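Local atomic coordinates of putative vitamin-B12 independent methionine synthase family protein (Listeria monocytogenes, PDB entry 1YPX), a protein that probably binds zinc and probably transfers a methyl group from a methyltetrahydrofolate donor to homocysteine, forming methionine without cobalamin. Residues T259-L264 with F269-D274; T212-Y217 with G254-T259; R25-F28 with E32-A35; E37-E42 with I117-F122; A168-I173 with I225-A230. All coordinates share one frame; numbering follows the deposited sequence.

Contact 1: residues T259-L264 with F269-D274. With PO4 (phosphate ion), chain B.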
# COMPACT_ATOMS: atom_id res chain seq x y z
N THR A 259 -13.56 -13.09 -3.15
CA THR A 259 -13.93 -12.09 -2.16
C THR A 259 -13.12 -10.80 -2.31
O THR A 259 -13.55 -9.73 -1.88
CB THR A 259 -13.74 -12.64 -0.72
OG1 THR A 259 -12.38 -12.45 -0.32
CG2 THR A 259 -14.08 -14.13 -0.67
N LEU A 260 -11.94 -10.92 -2.92
CA LEU A 260 -11.06 -9.78 -3.13
C LEU A 260 -11.53 -8.85 -4.24
O LEU A 260 -11.59 -7.63 -4.05
CB LEU A 260 -9.63 -10.26 -3.44
CG LEU A 260 -8.60 -10.12 -2.32
CD1 LEU A 260 -7.21 -10.45 -2.85
CD2 LEU A 260 -8.61 -8.70 -1.78
N PHE A 261 -11.86 -9.39 -5.39
CA PHE A 261 -12.30 -8.53 -6.48
C PHE A 261 -13.81 -8.46 -6.61
O PHE A 261 -14.34 -7.64 -7.36
CB PHE A 261 -11.67 -9.00 -7.79
CG PHE A 261 -10.19 -9.22 -7.70
CD1 PHE A 261 -9.36 -8.27 -7.11
CD2 PHE A 261 -9.61 -10.38 -8.21
CE1 PHE A 261 -7.99 -8.47 -7.03
CE2 PHE A 261 -8.24 -10.60 -8.13
CZ PHE A 261 -7.43 -9.64 -7.54
N GLY A 262 -14.52 -9.31 -5.86
CA GLY A 262 -15.97 -9.29 -5.94
C GLY A 262 -16.66 -8.72 -4.71
O GLY A 262 -17.69 -8.05 -4.83
N LYS A 263 -16.09 -8.96 -3.54
CA LYS A 263 -16.68 -8.49 -2.29
C LYS A 263 -16.05 -7.23 -1.68
O LYS A 263 -16.75 -6.40 -1.09
CB LYS A 263 -16.66 -9.63 -1.27
CG LYS A 263 -17.47 -10.85 -1.68
CD LYS A 263 -17.50 -11.91 -0.58
CE LYS A 263 -18.27 -13.17 -1.02
NZ LYS A 263 -18.19 -14.28 -0.03
N LEU A 264 -14.73 -7.11 -1.80
CA LEU A 264 -13.99 -5.97 -1.25
C LEU A 264 -14.40 -4.65 -1.89
O LEU A 264 -14.33 -4.50 -3.11
CB LEU A 264 -12.50 -6.19 -1.47
CG LEU A 264 -11.59 -5.95 -0.28
CD1 LEU A 264 -11.82 -4.55 0.26
CD2 LEU A 264 -11.88 -6.99 0.79
N PHE A 269 -6.56 -2.11 -6.99
CA PHE A 269 -5.74 -3.17 -6.39
C PHE A 269 -4.35 -3.26 -7.04
O PHE A 269 -4.25 -3.35 -8.26
CB PHE A 269 -6.43 -4.53 -6.56
CG PHE A 269 -7.42 -4.88 -5.49
CD1 PHE A 269 -6.99 -5.24 -4.21
CD2 PHE A 269 -8.78 -4.90 -5.77
CE1 PHE A 269 -7.91 -5.64 -3.23
CE2 PHE A 269 -9.71 -5.29 -4.79
CZ PHE A 269 -9.27 -5.67 -3.52
N PHE A 270 -3.29 -3.24 -6.24
CA PHE A 270 -1.94 -3.39 -6.78
C PHE A 270 -1.53 -4.85 -6.64
O PHE A 270 -1.10 -5.30 -5.56
CB PHE A 270 -0.95 -2.48 -6.05
CG PHE A 270 -1.03 -1.04 -6.47
CD1 PHE A 270 -2.12 -0.25 -6.09
CD2 PHE A 270 -0.02 -0.47 -7.24
CE1 PHE A 270 -2.18 1.10 -6.45
CE2 PHE A 270 -0.06 0.87 -7.62
CZ PHE A 270 -1.15 1.67 -7.23
N LEU A 271 -1.69 -5.58 -7.75
CA LEU A 271 -1.40 -7.01 -7.87
C LEU A 271 -0.07 -7.23 -8.56
O LEU A 271 0.16 -6.70 -9.64
CB LEU A 271 -2.48 -7.67 -8.73
CG LEU A 271 -3.91 -7.47 -8.25
CD1 LEU A 271 -4.91 -7.81 -9.36
CD2 LEU A 271 -4.10 -8.36 -7.04
N GLU A 272 0.81 -8.03 -7.96
CA GLU A 272 2.12 -8.28 -8.58
C GLU A 272 2.23 -9.63 -9.32
O GLU A 272 1.74 -10.65 -8.85
CB GLU A 272 3.25 -8.15 -7.55
CG GLU A 272 3.23 -9.12 -6.40
CD GLU A 272 4.56 -9.14 -5.68
OE1 GLU A 272 5.58 -9.45 -6.34
OE2 GLU A 272 4.61 -8.84 -4.47
N TYR A 273 2.90 -9.62 -10.47
CA TYR A 273 3.05 -10.83 -11.28
C TYR A 273 4.52 -11.07 -11.69
O TYR A 273 5.34 -10.14 -11.70
CB TYR A 273 2.18 -10.72 -12.54
CG TYR A 273 0.69 -10.48 -12.30
CD1 TYR A 273 -0.18 -11.53 -12.01
CD2 TYR A 273 0.15 -9.19 -12.40
CE1 TYR A 273 -1.56 -11.31 -11.83
CE2 TYR A 273 -1.21 -8.96 -12.22
CZ TYR A 273 -2.07 -10.02 -11.94
OH TYR A 273 -3.41 -9.77 -11.78
N ASP A 274 4.86 -12.32 -12.03
CA ASP A 274 6.22 -12.63 -12.46
C ASP A 274 6.31 -12.53 -13.98
O ASP A 274 5.39 -12.03 -14.64
CB ASP A 274 6.63 -14.03 -12.01
CG ASP A 274 8.00 -14.06 -11.33
OD1 ASP A 274 8.51 -15.17 -11.03
OD2 ASP A 274 8.58 -12.98 -11.08
P PO4 B . -5.00 -12.75 -11.58
O1 PO4 B . -4.62 -12.40 -12.90
O2 PO4 B . -4.09 -13.71 -10.98
O3 PO4 B . -5.09 -11.41 -10.71
O4 PO4 B . -6.42 -13.24 -11.40

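Contact 2: residues T212-Y217 with G254-T259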
# COMPACT_ATOMS: atom_id res chain seq x y z
N THR A 212 -12.05 -19.00 6.11
CA THR A 212 -12.69 -18.35 7.24
C THR A 212 -12.08 -16.97 7.42
O THR A 212 -12.78 -16.00 7.73
CB THR A 212 -12.50 -19.18 8.55
OG1 THR A 212 -12.60 -18.32 9.69
CG2 THR A 212 -11.15 -19.88 8.54
N LEU A 213 -10.78 -16.88 7.20
CA LEU A 213 -10.07 -15.61 7.32
C LEU A 213 -10.53 -14.62 6.26
O LEU A 213 -10.75 -13.45 6.55
CB LEU A 213 -8.56 -15.84 7.20
CG LEU A 213 -7.89 -16.46 8.42
CD1 LEU A 213 -6.41 -16.62 8.16
CD2 LEU A 213 -8.12 -15.58 9.64
N GLN A 214 -10.68 -15.11 5.02
CA GLN A 214 -11.12 -14.26 3.92
C GLN A 214 -12.43 -13.54 4.26
O GLN A 214 -12.73 -12.47 3.72
CB GLN A 214 -11.30 -15.08 2.64
CG GLN A 214 -9.99 -15.62 2.07
CD GLN A 214 -10.15 -16.25 0.69
OE1 GLN A 214 -10.57 -15.60 -0.27
NE2 GLN A 214 -9.80 -17.53 0.58
N GLU A 215 -13.19 -14.14 5.17
CA GLU A 215 -14.47 -13.60 5.61
C GLU A 215 -14.21 -12.54 6.69
O GLU A 215 -14.59 -11.38 6.53
CB GLU A 215 -15.35 -14.72 6.16
CG GLU A 215 -16.85 -14.41 6.16
CD GLU A 215 -17.42 -14.25 4.76
OE1 GLU A 215 -18.66 -14.13 4.63
OE2 GLU A 215 -16.64 -14.25 3.78
N THR A 216 -13.56 -12.96 7.78
CA THR A 216 -13.26 -12.02 8.86
C THR A 216 -12.58 -10.78 8.26
O THR A 216 -12.94 -9.64 8.59
CB THR A 216 -12.35 -12.68 9.94
OG1 THR A 216 -11.07 -12.98 9.38
CG2 THR A 216 -12.97 -13.96 10.46
N TYR A 217 -11.63 -11.00 7.35
CA TYR A 217 -10.89 -9.93 6.67
C TYR A 217 -11.75 -9.08 5.74
O TYR A 217 -11.75 -7.85 5.84
CB TYR A 217 -9.72 -10.51 5.88
CG TYR A 217 -8.62 -11.11 6.74
CD1 TYR A 217 -7.48 -11.67 6.16
CD2 TYR A 217 -8.71 -11.08 8.14
CE1 TYR A 217 -6.46 -12.19 6.95
CE2 TYR A 217 -7.69 -11.60 8.93
CZ TYR A 217 -6.56 -12.15 8.33
OH TYR A 217 -5.53 -12.63 9.10
N GLY A 254 -5.72 -17.39 -7.21
CA GLY A 254 -7.04 -17.89 -7.53
C GLY A 254 -8.01 -17.96 -6.37
O GLY A 254 -9.16 -17.53 -6.50
N PRO A 255 -7.58 -18.51 -5.23
CA PRO A 255 -8.47 -18.61 -4.07
C PRO A 255 -8.98 -17.25 -3.60
O PRO A 255 -10.18 -16.93 -3.73
CB PRO A 255 -7.60 -19.29 -3.01
CG PRO A 255 -6.21 -18.90 -3.41
CD PRO A 255 -6.24 -19.04 -4.90
N VAL A 256 -8.07 -16.44 -3.06
CA VAL A 256 -8.41 -15.11 -2.57
C VAL A 256 -8.61 -14.15 -3.73
O VAL A 256 -8.02 -13.08 -3.76
CB VAL A 256 -7.30 -14.56 -1.66
CG1 VAL A 256 -7.18 -15.44 -0.42
CG2 VAL A 256 -5.97 -14.51 -2.40
N ALA A 257 -9.46 -14.54 -4.67
CA ALA A 257 -9.73 -13.72 -5.83
C ALA A 257 -11.22 -13.45 -5.95
O ALA A 257 -11.63 -12.51 -6.63
CB ALA A 257 -9.22 -14.40 -7.08
N GLU A 258 -12.01 -14.28 -5.29
CA GLU A 258 -13.47 -14.15 -5.33
C GLU A 258 -13.94 -13.01 -4.43
O GLU A 258 -14.62 -12.09 -4.88
CB GLU A 258 -14.12 -15.46 -4.87
CG GLU A 258 -13.53 -16.69 -5.54
CD GLU A 258 -13.76 -16.73 -7.04
OE1 GLU A 258 -13.27 -15.81 -7.74
OE2 GLU A 258 -14.43 -17.68 -7.52
N THR A 259 -13.56 -13.09 -3.15
CA THR A 259 -13.93 -12.09 -2.16
C THR A 259 -13.12 -10.80 -2.31
O THR A 259 -13.55 -9.73 -1.88
CB THR A 259 -13.74 -12.64 -0.72
OG1 THR A 259 -12.38 -12.45 -0.32
CG2 THR A 259 -14.08 -14.13 -0.67

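Contact 3: residues R25-F28 with E32-A35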
# COMPACT_ATOMS: atom_id res chain seq x y z
N ARG A 25 19.94 6.93 10.14
CA ARG A 25 19.32 5.89 10.96
C ARG A 25 20.35 5.11 11.78
O ARG A 25 20.00 4.49 12.78
CB ARG A 25 18.51 4.91 10.09
CG ARG A 25 17.30 5.53 9.40
CD ARG A 25 16.32 4.49 8.84
NE ARG A 25 15.66 3.71 9.89
CZ ARG A 25 14.75 4.19 10.74
NH1 ARG A 25 14.22 3.40 11.66
NH2 ARG A 25 14.37 5.46 10.68
N GLU A 26 21.61 5.15 11.36
CA GLU A 26 22.65 4.44 12.08
C GLU A 26 23.13 5.24 13.30
O GLU A 26 23.22 4.69 14.40
CB GLU A 26 23.83 4.13 11.15
CG GLU A 26 23.47 3.18 10.01
CD GLU A 26 24.69 2.58 9.31
OE1 GLU A 26 25.55 3.37 8.85
OE2 GLU A 26 24.78 1.34 9.22
N LYS A 27 23.42 6.53 13.10
CA LYS A 27 23.86 7.39 14.20
C LYS A 27 22.80 7.49 15.28
O LYS A 27 23.12 7.64 16.47
CB LYS A 27 24.18 8.80 13.69
CG LYS A 27 25.46 8.93 12.87
CD LYS A 27 25.69 10.37 12.40
CE LYS A 27 26.95 10.48 11.54
NZ LYS A 27 26.91 9.57 10.36
N PHE A 28 21.54 7.40 14.88
CA PHE A 28 20.43 7.47 15.83
C PHE A 28 20.51 6.36 16.87
O PHE A 28 20.65 6.63 18.06
CB PHE A 28 19.09 7.38 15.10
CG PHE A 28 17.92 7.24 16.03
CD1 PHE A 28 17.61 8.26 16.93
CD2 PHE A 28 17.15 6.09 16.03
CE1 PHE A 28 16.54 8.13 17.80
CE2 PHE A 28 16.08 5.94 16.90
CZ PHE A 28 15.77 6.97 17.79
N GLU A 32 24.49 9.02 18.59
CA GLU A 32 25.11 10.25 18.12
C GLU A 32 24.08 11.31 17.78
O GLU A 32 24.28 12.50 18.05
CB GLU A 32 25.97 9.97 16.89
CG GLU A 32 26.99 8.87 17.08
CD GLU A 32 28.06 8.87 16.01
OE1 GLU A 32 28.85 7.91 15.97
OE2 GLU A 32 28.11 9.85 15.23
N ILE A 33 22.98 10.88 17.18
CA ILE A 33 21.92 11.80 16.80
C ILE A 33 20.68 11.50 17.63
O ILE A 33 20.50 10.39 18.13
CB ILE A 33 21.58 11.67 15.30
CG1 ILE A 33 22.84 11.89 14.46
CG2 ILE A 33 20.51 12.68 14.92
CD1 ILE A 33 23.52 13.23 14.69
N THR A 34 19.82 12.50 17.76
CA THR A 34 18.60 12.35 18.53
C THR A 34 17.40 12.14 17.61
O THR A 34 17.46 12.46 16.42
CB THR A 34 18.37 13.58 19.41
OG1 THR A 34 18.33 14.76 18.59
CG2 THR A 34 19.50 13.72 20.42
N ALA A 35 16.33 11.59 18.17
CA ALA A 35 15.10 11.33 17.42
C ALA A 35 14.64 12.63 16.80
O ALA A 35 14.29 12.69 15.62
CB ALA A 35 14.03 10.79 18.37

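Contact 4: residues E37-E42 with I117-F122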
# COMPACT_ATOMS: atom_id res chain seq x y z
N GLU A 37 16.36 14.94 15.98
CA GLU A 37 17.39 15.42 15.06
C GLU A 37 17.38 14.61 13.76
O GLU A 37 17.61 15.15 12.67
CB GLU A 37 18.77 15.32 15.72
CG GLU A 37 19.89 16.12 15.05
CD GLU A 37 21.25 15.88 15.70
OE1 GLU A 37 21.33 15.83 16.95
OE2 GLU A 37 22.25 15.76 14.96
N LEU A 38 17.13 13.32 13.90
CA LEU A 38 17.05 12.39 12.77
C LEU A 38 15.93 12.79 11.82
O LEU A 38 15.97 12.48 10.63
CB LEU A 38 16.80 10.97 13.29
CG LEU A 38 16.30 9.93 12.28
CD1 LEU A 38 17.40 9.66 11.26
CD2 LEU A 38 15.92 8.63 12.99
N ARG A 39 14.92 13.47 12.35
CA ARG A 39 13.80 13.85 11.52
C ARG A 39 14.16 14.84 10.42
O ARG A 39 13.66 14.75 9.30
CB ARG A 39 12.68 14.43 12.37
CG ARG A 39 11.44 14.67 11.55
CD ARG A 39 10.20 14.86 12.39
NE ARG A 39 9.04 15.02 11.52
CZ ARG A 39 8.26 14.02 11.14
NH1 ARG A 39 7.22 14.27 10.34
NH2 ARG A 39 8.48 12.79 11.57
N LYS A 40 15.04 15.78 10.76
CA LYS A 40 15.47 16.78 9.79
C LYS A 40 16.05 16.12 8.56
O LYS A 40 15.59 16.35 7.45
CB LYS A 40 16.51 17.72 10.43
CG LYS A 40 15.92 18.92 11.19
CD LYS A 40 15.23 19.89 10.22
CE LYS A 40 14.65 21.10 10.93
NZ LYS A 40 13.79 21.94 10.04
N ILE A 41 17.07 15.29 8.74
CA ILE A 41 17.67 14.62 7.60
C ILE A 41 16.58 13.90 6.79
O ILE A 41 16.51 14.05 5.56
CB ILE A 41 18.73 13.60 8.05
CG1 ILE A 41 19.79 14.29 8.90
CG2 ILE A 41 19.40 12.98 6.83
CD1 ILE A 41 20.52 13.36 9.86
N GLU A 42 15.74 13.13 7.48
CA GLU A 42 14.66 12.42 6.82
C GLU A 42 13.90 13.42 5.95
O GLU A 42 13.55 13.13 4.81
CB GLU A 42 13.68 11.83 7.84
CG GLU A 42 14.24 10.77 8.76
CD GLU A 42 13.13 10.05 9.53
OE1 GLU A 42 12.19 10.73 9.99
OE2 GLU A 42 13.21 8.80 9.66
N ILE A 117 0.19 11.42 10.89
CA ILE A 117 -0.59 12.59 10.45
C ILE A 117 0.29 13.76 10.02
O ILE A 117 0.02 14.40 9.00
CB ILE A 117 -1.54 13.06 11.55
CG1 ILE A 117 -2.43 11.90 11.99
CG2 ILE A 117 -2.42 14.18 11.01
CD1 ILE A 117 -3.36 11.40 10.91
N GLU A 118 1.34 14.04 10.80
CA GLU A 118 2.27 15.13 10.49
C GLU A 118 3.18 14.67 9.36
O GLU A 118 3.61 15.48 8.54
CB GLU A 118 3.17 15.48 11.70
CG GLU A 118 3.24 16.96 12.16
CD GLU A 118 3.39 18.02 11.04
OE1 GLU A 118 4.45 18.11 10.38
OE2 GLU A 118 2.41 18.78 10.85
N ASP A 119 3.50 13.37 9.32
CA ASP A 119 4.37 12.87 8.25
C ASP A 119 3.64 13.06 6.92
O ASP A 119 4.28 13.25 5.89
CB ASP A 119 4.74 11.38 8.42
CG ASP A 119 5.41 11.07 9.76
OD1 ASP A 119 5.98 11.99 10.40
OD2 ASP A 119 5.40 9.89 10.16
N PHE A 120 2.31 13.01 6.93
CA PHE A 120 1.57 13.20 5.69
C PHE A 120 1.59 14.68 5.32
O PHE A 120 1.96 15.06 4.20
CB PHE A 120 0.13 12.72 5.80
CG PHE A 120 -0.65 12.95 4.56
CD1 PHE A 120 -0.35 12.23 3.40
CD2 PHE A 120 -1.61 13.96 4.49
CE1 PHE A 120 -0.99 12.50 2.20
CE2 PHE A 120 -2.26 14.24 3.30
CZ PHE A 120 -1.95 13.51 2.15
N ILE A 121 1.19 15.52 6.28
CA ILE A 121 1.18 16.96 6.11
C ILE A 121 2.54 17.37 5.50
O ILE A 121 2.61 18.20 4.60
CB ILE A 121 0.99 17.67 7.47
CG1 ILE A 121 -0.38 17.33 8.05
CG2 ILE A 121 1.09 19.17 7.33
CD1 ILE A 121 -0.54 17.77 9.50
N PHE A 122 3.62 16.78 6.01
CA PHE A 122 4.94 17.11 5.48
C PHE A 122 5.06 16.72 4.02
O PHE A 122 5.48 17.53 3.19
CB PHE A 122 6.03 16.38 6.24
CG PHE A 122 7.39 16.63 5.71
CD1 PHE A 122 8.08 17.78 6.06
CD2 PHE A 122 7.98 15.72 4.83
CE1 PHE A 122 9.34 18.02 5.55
CE2 PHE A 122 9.26 15.96 4.31
CZ PHE A 122 9.94 17.12 4.67

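Contact 5: residues A168-I173 with I225-A230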
# COMPACT_ATOMS: atom_id res chain seq x y z
N ALA A 168 -11.11 2.07 14.80
CA ALA A 168 -9.79 2.67 14.92
C ALA A 168 -9.36 3.09 13.52
O ALA A 168 -8.72 4.12 13.34
CB ALA A 168 -8.79 1.67 15.50
N TYR A 169 -9.74 2.28 12.52
CA TYR A 169 -9.40 2.60 11.14
C TYR A 169 -10.31 3.67 10.53
O TYR A 169 -9.84 4.51 9.76
CB TYR A 169 -9.37 1.33 10.27
CG TYR A 169 -7.98 0.74 10.10
CD1 TYR A 169 -7.22 1.00 8.96
CD2 TYR A 169 -7.40 -0.05 11.10
CE1 TYR A 169 -5.93 0.49 8.80
CE2 TYR A 169 -6.10 -0.57 10.96
CZ TYR A 169 -5.37 -0.29 9.81
OH TYR A 169 -4.10 -0.79 9.66
N GLN A 170 -11.60 3.65 10.86
CA GLN A 170 -12.49 4.68 10.31
C GLN A 170 -11.92 6.01 10.78
O GLN A 170 -11.72 6.94 9.99
CB GLN A 170 -13.93 4.50 10.82
CG GLN A 170 -14.64 3.29 10.23
CD GLN A 170 -15.80 2.82 11.12
OE1 GLN A 170 -16.49 1.84 10.80
NE2 GLN A 170 -15.99 3.51 12.24
N LYS A 171 -11.62 6.09 12.07
CA LYS A 171 -11.05 7.32 12.63
C LYS A 171 -9.68 7.62 12.01
O LYS A 171 -9.36 8.78 11.78
CB LYS A 171 -10.94 7.21 14.16
CG LYS A 171 -12.27 6.88 14.87
CD LYS A 171 -12.33 7.40 16.32
CE LYS A 171 -11.78 6.40 17.36
NZ LYS A 171 -12.84 5.47 17.95
N ALA A 172 -8.88 6.59 11.74
CA ALA A 172 -7.56 6.78 11.15
C ALA A 172 -7.68 7.42 9.77
O ALA A 172 -7.04 8.43 9.48
CB ALA A 172 -6.84 5.44 11.02
N ILE A 173 -8.51 6.82 8.93
CA ILE A 173 -8.73 7.32 7.59
C ILE A 173 -9.22 8.76 7.62
O ILE A 173 -8.75 9.61 6.87
CB ILE A 173 -9.74 6.45 6.85
CG1 ILE A 173 -9.17 5.05 6.66
CG2 ILE A 173 -10.09 7.07 5.54
CD1 ILE A 173 -10.12 4.09 6.03
N ILE A 225 -13.23 0.75 6.04
CA ILE A 225 -13.34 1.82 5.05
C ILE A 225 -14.80 2.16 4.72
O ILE A 225 -15.08 2.75 3.67
CB ILE A 225 -12.63 1.44 3.75
CG1 ILE A 225 -13.27 0.19 3.13
CG2 ILE A 225 -11.17 1.20 4.03
CD1 ILE A 225 -12.76 -0.13 1.75
N LYS A 226 -15.71 1.79 5.61
CA LYS A 226 -17.13 2.06 5.44
C LYS A 226 -17.42 3.55 5.23
O LYS A 226 -18.19 3.92 4.36
CB LYS A 226 -17.90 1.55 6.66
CG LYS A 226 -19.41 1.75 6.61
CD LYS A 226 -20.06 1.43 7.96
CE LYS A 226 -21.52 1.88 8.01
NZ LYS A 226 -22.08 1.87 9.40
N HIS A 227 -16.78 4.39 6.03
CA HIS A 227 -16.99 5.84 5.93
C HIS A 227 -15.91 6.52 5.09
O HIS A 227 -15.30 7.50 5.52
CB HIS A 227 -17.01 6.46 7.34
CG HIS A 227 -18.10 5.91 8.22
ND1 HIS A 227 -17.87 5.58 9.54
CD2 HIS A 227 -19.41 5.68 7.99
CE1 HIS A 227 -19.00 5.16 10.09
NE2 HIS A 227 -19.95 5.22 9.17
N LYS A 228 -15.70 6.01 3.88
CA LYS A 228 -14.70 6.56 2.96
C LYS A 228 -15.30 7.68 2.12
O LYS A 228 -16.25 7.46 1.37
CB LYS A 228 -14.18 5.45 2.04
CG LYS A 228 -12.94 5.81 1.20
CD LYS A 228 -13.25 6.20 -0.26
CE LYS A 228 -13.73 4.99 -1.08
NZ LYS A 228 -13.85 5.33 -2.53
N PRO A 229 -14.75 8.89 2.25
CA PRO A 229 -15.22 10.06 1.50
C PRO A 229 -15.27 9.76 -0.00
O PRO A 229 -14.50 8.94 -0.52
CB PRO A 229 -14.18 11.12 1.83
CG PRO A 229 -13.77 10.77 3.20
CD PRO A 229 -13.65 9.27 3.16
N ALA A 230 -16.15 10.46 -0.70
CA ALA A 230 -16.33 10.30 -2.13
C ALA A 230 -15.09 10.63 -2.98
O ALA A 230 -14.81 9.93 -3.96
CB ALA A 230 -17.51 11.14 -2.59

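Contact 1: residues T259-L264 with F269-D274
Leu260 begins the contact, pointing its CB toward strand 268-272 and bringing CD2 to 3.5 Å from Phe269 CE1. The same residue also lends its backbone, for its carbonyl oxygen lies obliquely by the CE2-CZ side of the Phe269 ring. Next along the helix, Phe261 reaches the strand through its ring. With CG opposite the carbonyl carbon (chi1 -49°), the ring is carried over Phe269 in a T-shaped, edge-to-face stack. The centroids, one of each ring, are 5.2 Å apart and the planes stand at 82°; the Phe261 edge supplies CD1 and CE1, and CD1 comes to 3.7 Å from Phe269 CD2. Farther along the same edge, Phe261 CZ meets Leu271 CD2 at 3.6 Å, so that one ring spans two residues of alternate position on the strand. After the helix, Leu264 returns to the Phe269 ring from its rim, with Leu264 CB 3.9 Å from Phe269 CZ and near the ring plane. Phe269 is thus approached by Phe261 over one face and by Leu264 at its edge. Beyond the hydrophobic cluster, Tyr273 OH donates a hydrogen bond of 2.6 Å to O3 of a phosphate ion, probably from the crystallisation liquor, which Lys285 also binds. Helix 258-261 links the adjacent parallel strands 233-238 and 268-272, and Leu260 touches Met236 and Ile238 of the first. No hydrogen bond joins the two segments: this buried helix-to-strand interface of a beta-alpha-beta unit is held by apolar and aromatic contact, leaving the strand's backbone to pair with its sheet neighbours.

Contact 2: residues T212-Y217 with G254-T259
An inverse gamma turn centred on Val256, just before helix 258-261, meets the side chain that Gln214 extends from the first turn of helix 213-224. The turn is closed by a bond of 2.7 Å from Ala257 N to Pro255 O. Gln214 carries nearly all of its helix's share of the contact. Its CG lies beside the backbone N (chi1 -68°) and the chain runs straight on from there, crossing Val256 at about a right angle. The amide carbon Gln214 CD rests 3.3 Å from Val256 CG1, and the amide oxygen OE1 approaches Val256 CA. Thr259 flanks the same amide, but its OG1 is 3.6 Å from Gln214 OE1 and no hydrogen bond crosses between the segments. The glutamine therefore meets the valine mainly by van der Waals contact along its chain and amide. Within helix 213-224, Leu213 O accepts both Tyr217 N at 2.7 Å and Thr216 OG1 at 2.9 Å, which ties the Thr216 hydroxyl back to its own helix. Trp191 of helix 190-193 touches Gln214, Val256 and Thr259 alike, joining a third helix to the pair, while Tyr217 stacks edge-to-face with His144 of helix 141-146.

Contact 3: residues R25-F28 with E32-A35
Lys27 O, near the C-terminal end of helix 19-30, is shared by two backbone donors from the chain that follows. Glu32 N lies 2.9 Å from Lys27 O, but the bond is bent to 128° and weak; Ile33 N approaches Lys27 O almost straight, at 168°, yet from 3.3 Å and so is weak as well. The side chains repeat this pairing. Lys27 CB sits 3.5 Å from Ile33 CG1, and the aliphatic part of the lysine passes obliquely by Glu32, whose OE2 is 3.7 Å from Lys27 CG. Lys27 NZ stays 5.0 Å from Glu32 OE2, so the opposite charges are near each other without touching. These residues make the tight connection of an alpha-alpha hairpin at the protein surface, in which Thr34 takes the N-cap position of helix 35-56. Phe28, the next residue of helix 19-30, turns CG away from the backbone N (chi1 171°), which carries the ring forward to the start of that second helix. There the ring edge receives Ala35, with Phe28 CE1 3.5 Å from Ala35 N and 3.7 Å from Ala35 CB, and the carbonyl carbon of Thr34 lies close to the same edge.

Contact 4: residues E37-E42 with I117-F122
A salt bridge between Arg39 and Asp119 dominates the contact. The guanidinium group meets the carboxylate end-on, with both terminal nitrogens directed at a single oxygen: Arg39 NH1 is 2.6 Å from Asp119 OD1, and Arg39 NH2 is 2.9 Å from that same OD1. NH1 comes from the anti side of the oxygen and NH2 from the syn side. Seen from the arginine, OD1 lies close to the guanidinium plane, and the guanidinium and carboxylate planes are inclined by 24°; since one acceptor is shared, both hydrogen bonds are bent, with N-H...O angles of 147° and 133°. The arginine spans the gap because its chain is extended from CG to NE, whereas Asp119 needs only a short reach, and the backbones stay apart, Arg39 CA being 10.0 Å from Asp119 CA. Nonbonded contact is slight: Arg39 NH1 passes 4.4 Å from Glu118 CB. A looser electrostatic setting surrounds the bridge. Arg67 pairs with Glu42 in a salt bridge and forms a long, weak ion pair with Asp119, so positive groups gather about the aspartate and would be expected to stabilise its carboxylate form. Helices 35-56 and 116-127 lead into strands 60-61 and 132-138, which are neighbours in the parallel sheet, so the bridge joins two helices packed outside adjacent parallel strands, as in a TIM-barrel-like fold.

Contact 5: residues A168-I173 with I225-A230
Ile173 keeps CG1 beside its backbone N (chi1 -65°) and extends CD1 beyond it, while Ile225 has chi1 at 62°, which sets its CG2 on the side of the backbone N. These two branches meet, Ile173 CD1 lying 3.7 Å from Ile225 CG2. The side chains cross at a slant, and the contact is made although the CB of Ile225 points away from the helix; the branching of the isoleucine brings a methyl back to it. Both residues are buried. A second contact forms one turn earlier on the same helix. Gln170, extended beyond CG, lays its amide group near the imidazole of His227, with Gln170 CD 3.8 Å from His227 ND1 and Gln170 CG 4.0 Å from the same nitrogen. The planes of the amide and the ring are inclined at 55°, so the groups neither lie flat together nor stand square, and no hydrogen bond crosses between the segments. His227 and Lys226 are exposed, which puts this half of the contact at the solvent side of the isoleucine pair. Lys228 forms a salt bridge with Asp267, directly before strand 268-272. The loop 225-230 leads from helix 213-224 to strand 233-238, the neighbour in the parallel sheet of strand 183-188, which follows helix 158-178. Both isoleucines also touch Ile234 of strand 233-238, so the loop lies between that strand and helix 158-178.

Overall arrangement
From the N terminus, contact 3 closes the short turn between helices 19-30 and 35-56. Contact 4 follows in series, reaching across 74 residues to join helix 35-56 to helix 116-127; it touches contact 3, where Phe28 packs on Leu38. Contacts 5 and 2 cross along the chain: segment 212-217 falls between the two halves of contact 5, and contact 2 closes later. Together they fasten the two ends of the helix 213-224 region, to helices 158-178 and 258-261. Contact 1, next in series, shares Thr259 with contact 2 and closes the connection from helix 258-261 into strand 268-272. No contact nests within another; contacts 1 and 3 lie about 39 Å apart, centre to centre.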